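Local coordinates for protein 'Carboxyl esterase 2 (Tuber melanosporum Mel28, PDB 5MIF) that probably hydrolyses carboxylic esters as an alpha/beta-hydrolase-fold carboxylesterase resembling archaeal enzymes, at residues A[266-270]-A[271-275]; A[298-302]-A[303-307]. All coordinates share one frame; numbering follows the deposited sequence.

Contact 1: A[266-270]-A[271-275]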
loop_
_atom_site.group_PDB
_atom_site.type_symbol
_atom_site.label_atom_id
_atom_site.label_comp_id
_atom_site.label_asym_id
_atom_site.label_seq_id
_atom_site.Cartn_x
_atom_site.Cartn_y
_atom_site.Cartn_z
ATOM N N GLY A 266 7.711 -17.656 -11.396
ATOM C CA GLY A 266 7.423 -18.219 -10.091
ATOM C C GLY A 266 8.051 -19.590 -9.873
ATOM O O GLY A 266 8.175 -20.048 -8.735
ATOM N N ARG A 267 8.427 -20.247 -10.971
ATOM C CA ARG A 267 9.010 -21.583 -10.929
ATOM C C ARG A 267 10.512 -21.553 -11.166
ATOM O O ARG A 267 11.137 -22.600 -11.341
ATOM C CB ARG A 267 8.344 -22.485 -11.974
ATOM C CG ARG A 267 6.828 -22.525 -11.868
ATOM C CD ARG A 267 6.213 -23.406 -12.948
ATOM N NE ARG A 267 6.313 -24.811 -12.573
ATOM C CZ ARG A 267 5.481 -25.430 -11.742
ATOM N NH1 ARG A 267 4.450 -24.778 -11.212
ATOM N NH2 ARG A 267 5.679 -26.708 -11.452
ATOM N N ALA A 268 11.095 -20.360 -11.170
ATOM C CA ALA A 268 12.526 -20.243 -11.389
ATOM C C ALA A 268 13.270 -20.825 -10.194
ATOM O O ALA A 268 12.676 -21.063 -9.143
ATOM C CB ALA A 268 12.920 -18.794 -11.628
ATOM N N SER A 269 14.562 -21.072 -10.359
ATOM C CA SER A 269 15.364 -21.628 -9.277
ATOM C C SER A 269 15.625 -20.603 -8.174
ATOM O O SER A 269 15.578 -19.387 -8.412
ATOM C CB SER A 269 16.695 -22.146 -9.806
ATOM O OG SER A 269 17.560 -21.067 -10.114
ATOM N N ASP A 270 15.882 -21.107 -6.968
ATOM C CA ASP A 270 16.329 -20.277 -5.849
ATOM C C ASP A 270 17.526 -19.427 -6.245
ATOM O O ASP A 270 17.599 -18.242 -5.919
ATOM C CB ASP A 270 16.688 -21.152 -4.640
ATOM C CG ASP A 270 15.475 -21.594 -3.861
ATOM O OD1 ASP A 270 14.355 -21.182 -4.219
ATOM O OD2 ASP A 270 15.634 -22.373 -2.898
ATOM N N GLU A 271 18.463 -20.040 -6.958
ATOM C CA GLU A 271 19.703 -19.365 -7.310
ATOM C C GLU A 271 19.463 -18.166 -8.234
ATOM O O GLU A 271 20.106 -17.124 -8.097
ATOM C CB GLU A 271 20.667 -20.353 -7.972
ATOM C CG GLU A 271 21.966 -19.715 -8.470
ATOM C CD GLU A 271 22.832 -20.681 -9.276
ATOM O OE1 GLU A 271 22.894 -21.876 -8.905
ATOM O OE2 GLU A 271 23.461 -20.238 -10.268
ATOM N N ASP A 272 18.538 -18.312 -9.178
ATOM C CA ASP A 272 18.200 -17.203 -10.082
ATOM C C ASP A 272 17.377 -16.121 -9.378
ATOM O O ASP A 272 17.698 -14.943 -9.470
ATOM C CB ASP A 272 17.427 -17.712 -11.298
ATOM C CG ASP A 272 18.296 -18.510 -12.250
ATOM O OD1 ASP A 272 19.540 -18.328 -12.243
ATOM O OD2 ASP A 272 17.720 -19.324 -13.005
ATOM N N LEU A 273 16.323 -16.534 -8.673
ATOM C CA LEU A 273 15.414 -15.592 -8.028
ATOM C C LEU A 273 16.110 -14.746 -6.974
ATOM O O LEU A 273 15.763 -13.578 -6.782
ATOM C CB LEU A 273 14.249 -16.328 -7.383
ATOM C CG LEU A 273 13.145 -16.796 -8.319
ATOM C CD1 LEU A 273 11.942 -17.210 -7.502
ATOM C CD2 LEU A 273 12.780 -15.695 -9.310
ATOM N N ALA A 274 17.117 -15.324 -6.320
ATOM C CA ALA A 274 17.888 -14.615 -5.298
ATOM C C ALA A 274 18.605 -13.409 -5.894
ATOM O O ALA A 274 19.039 -12.516 -5.170
ATOM C CB ALA A 274 18.892 -15.560 -4.626
ATOM N N LYS A 275 18.710 -13.382 -7.224
ATOM C CA LYS A 275 19.369 -12.280 -7.922
ATOM C C LYS A 275 18.384 -11.248 -8.474
ATOM O O LYS A 275 18.792 -10.319 -9.178
ATOM C CB LYS A 275 20.236 -12.810 -9.067
ATOM C CG LYS A 275 21.390 -13.708 -8.608
ATOM C CD LYS A 275 22.292 -14.113 -9.756
ATOM C CE LYS A 275 23.285 -15.185 -9.317
ATOM N NZ LYS A 275 23.899 -15.917 -10.470
#
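Ser269 grips the first turn of helix 270-273 with both its carbonyl and its hydroxyl oxygen. Its carbonyl O receives the N-H of Leu273 at 3.0 Å in an almost straight bond (173°), the first i to i+4 bond of the helix. Its hydroxyl OG takes the N-H of Asp272 at 3.1 Å, the N-cap bond, serving an amide of the first turn, which lacks the usual i-4 helical carbonyl. Serine suits this place because its short side chain can fold back over the turn: chi1 of 74° sets OG between the backbone N and the carbonyl carbon, on the side where the amides emerge. One residue on, Asp270 O accepts from Ala274 N at 3.0 Å.

The carboxylate of Asp270 turns out of the turn, and its OD1 forms a salt bridge with Arg299 of helix 290-302. Beneath the polar cap, the CB of Ala268 rests against CG and CD2 of Leu273, both at 3.9 Å, a hydrophobic staple that flanks the cap on its apolar side. Leu273 continues this packing onto Phe296, while Ala268 and Asp272 lean on Leu201 of helix 191-206. The methyl of alanine is small enough to touch both Leu273 and Leu201.

Of the acidic residues in this first turn, Asp272 lies beside the cap, where its negative charge would be expected to interact favourably with the positive end of the helix dipole and reinforce the serine cap; the charge of Asp270 is mainly answered by Arg299.

Contact 2: A[298-302]-A[303-307]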
loop_
_atom_site.group_PDB
_atom_site.type_symbol
_atom_site.label_atom_id
_atom_site.label_comp_id
_atom_site.label_asym_id
_atom_site.label_seq_id
_atom_site.Cartn_x
_atom_site.Cartn_y
_atom_site.Cartn_z
ATOM N N ARG A 298 6.708 -13.761 -1.316
ATOM C CA ARG A 298 7.227 -14.485 -0.144
ATOM C C ARG A 298 8.494 -15.236 -0.513
ATOM O O ARG A 298 9.455 -15.299 0.258
ATOM C CB ARG A 298 6.192 -15.465 0.405
ATOM C CG ARG A 298 4.974 -14.803 0.994
ATOM C CD ARG A 298 4.030 -15.840 1.552
ATOM N NE ARG A 298 2.938 -15.242 2.309
ATOM C CZ ARG A 298 1.655 -15.345 1.969
ATOM N NH1 ARG A 298 1.308 -16.015 0.873
ATOM N NH2 ARG A 298 0.719 -14.774 2.723
ATOM N N ARG A 299 8.496 -15.790 -1.718
ATOM C CA ARG A 299 9.659 -16.494 -2.221
ATOM C C ARG A 299 10.863 -15.540 -2.395
ATOM O O ARG A 299 11.977 -15.868 -1.993
ATOM C CB ARG A 299 9.286 -17.198 -3.520
ATOM C CG ARG A 299 10.383 -17.989 -4.098
ATOM C CD ARG A 299 9.917 -19.312 -4.654
ATOM N NE ARG A 299 11.124 -20.018 -5.039
ATOM C CZ ARG A 299 11.420 -20.405 -6.267
ATOM N NH1 ARG A 299 10.552 -20.217 -7.256
ATOM N NH2 ARG A 299 12.578 -21.012 -6.485
ATOM N N LEU A 300 10.636 -14.346 -2.939
ATOM C CA LEU A 300 11.703 -13.343 -3.035
ATOM C C LEU A 300 12.218 -12.937 -1.650
ATOM O O LEU A 300 13.422 -12.750 -1.448
ATOM C CB LEU A 300 11.209 -12.091 -3.765
ATOM C CG LEU A 300 10.802 -12.241 -5.224
ATOM C CD1 LEU A 300 10.219 -10.937 -5.736
ATOM C CD2 LEU A 300 12.014 -12.637 -6.043
ATOM N N GLN A 301 11.297 -12.795 -0.702
ATOM C CA GLN A 301 11.660 -12.402 0.657
ATOM C C GLN A 301 12.587 -13.429 1.302
ATOM O O GLN A 301 13.655 -13.085 1.806
ATOM C CB GLN A 301 10.415 -12.222 1.514
ATOM C CG GLN A 301 9.718 -10.890 1.291
ATOM C CD GLN A 301 8.472 -10.740 2.135
ATOM O OE1 GLN A 301 8.063 -11.669 2.838
ATOM N NE2 GLN A 301 7.869 -9.555 2.090
ATOM N N LYS A 302 12.187 -14.692 1.231
ATOM C CA LYS A 302 12.963 -15.819 1.757
ATOM C C LYS A 302 14.365 -15.919 1.152
ATOM O O LYS A 302 15.308 -16.359 1.810
ATOM C CB LYS A 302 12.188 -17.110 1.498
ATOM C CG LYS A 302 12.975 -18.395 1.634
ATOM C CD LYS A 302 12.064 -19.590 1.377
ATOM C CE LYS A 302 12.837 -20.785 0.829
ATOM N NZ LYS A 302 12.286 -22.072 1.332
ATOM N N LEU A 303 14.514 -15.469 -0.087
ATOM C CA LEU A 303 15.789 -15.593 -0.791
ATOM C C LEU A 303 16.677 -14.385 -0.613
ATOM O O LEU A 303 17.751 -14.298 -1.204
ATOM C CB LEU A 303 15.544 -15.859 -2.267
ATOM C CG LEU A 303 14.826 -17.186 -2.473
ATOM C CD1 LEU A 303 14.414 -17.370 -3.926
ATOM C CD2 LEU A 303 15.760 -18.315 -2.030
ATOM N N GLY A 304 16.209 -13.428 0.177
ATOM C CA GLY A 304 17.017 -12.282 0.544
ATOM C C GLY A 304 16.908 -11.104 -0.403
ATOM O O GLY A 304 17.691 -10.152 -0.317
ATOM N N VAL A 305 15.935 -11.151 -1.309
ATOM C CA VAL A 305 15.654 -9.992 -2.157
ATOM C C VAL A 305 14.774 -9.003 -1.394
ATOM O O VAL A 305 13.815 -9.406 -0.724
ATOM C CB VAL A 305 14.968 -10.409 -3.477
ATOM C CG1 VAL A 305 14.617 -9.192 -4.299
ATOM C CG2 VAL A 305 15.873 -11.345 -4.267
ATOM N N ARG A 306 15.085 -7.710 -1.465
ATOM C CA ARG A 306 14.187 -6.728 -0.857
ATOM C C ARG A 306 12.864 -6.689 -1.630
ATOM O O ARG A 306 12.794 -6.156 -2.738
ATOM C CB ARG A 306 14.825 -5.332 -0.807
ATOM C CG ARG A 306 15.844 -5.154 0.317
ATOM C CD ARG A 306 16.321 -3.707 0.452
ATOM N NE ARG A 306 15.272 -2.807 0.946
ATOM C CZ ARG A 306 14.975 -2.647 2.238
ATOM N NH1 ARG A 306 15.639 -3.345 3.156
ATOM N NH2 ARG A 306 14.015 -1.806 2.619
ATOM N N ALA A 307 11.821 -7.265 -1.044
ATOM C CA ALA A 307 10.545 -7.354 -1.724
ATOM C C ALA A 307 9.405 -6.968 -0.797
ATOM O O ALA A 307 9.214 -7.575 0.262
ATOM C CB ALA A 307 10.327 -8.763 -2.279
HETATM O O HOH W 1 14.523 -10.612 1.706
#
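Leu300 O is gripped at the C-terminal end of helix 290-302, where it accepts the N-H of Val305 at 3.0 Å. The N-H of Leu303 is shared, weakly, between Leu300 O and Arg299 O. The neighbouring carbonyl, Gln301 O, takes Gly304 N at 3.0 Å. A water also donates to Gln301 O, at 2.6 Å, and to Val305 O, joining the last helical turn to the chain that leaves it. Gly304 has a phi of +90°, where a CB would collide with the carbonyl O of Leu303, so glycine suits this place.

Further along, the Gln301 side chain reaches forward to the start of strand 307-312. With CG anti to the carbonyl carbon (chi1 -80°) and the chain extended beyond it, NE2 donates to Ala307 O at 3.0 Å in a nearly straight bond (171°), the acceptor lying in the amide plane. An alanine in place of Gln301 would probably leave Ala307 O without this donor and the strand's first residue less firmly tied to the helix.

Apolar contacts lie under the turn. Leu300 CB meets the methyl of Ala307 at 3.7 Å and Val305 CB at 4.1 Å, the small alanine allowing close approach and the branched valine filling the side next to it. Leu303 CG sits in front of Arg299 O, and its CD1 comes to 4.1 Å from Arg299 CG; the strongest polar partner of the guanidinium beyond is Ala268 O. At the outer side, Arg298 forms a salt bridge with Glu285 of the second subunit.

Positive-phi glycine and the paired bonds back into the last turn define a Schellman motif, here ending the helix that leads into strand 307-312, the outermost strand of the alpha/beta hydrolase sheet at this side within this chain.

How the contacts relate
The centres of contacts 1 and 2 lie 10 Å apart, and Arg299 joins them. Its NH2 sits 2.9 Å from Asp270 OD1 in a salt bridge and 2.7 Å from Ala268 O in a probable hydrogen bond, so one nitrogen of contact 2 meets both the cap region and the loop before it. Leu303 packs on Leu273, adding an apolar seam beside the charge. Thus the start of helix 270-273 is fastened to the end of helix 290-302; strand 279-284 lies between these helices in sequence. The probable Ser190-His317-Asp287 triad includes none of these residues, although Asp287 lies between strand 279-284 and helix 290-302, and His317 just after the short strand 315-316.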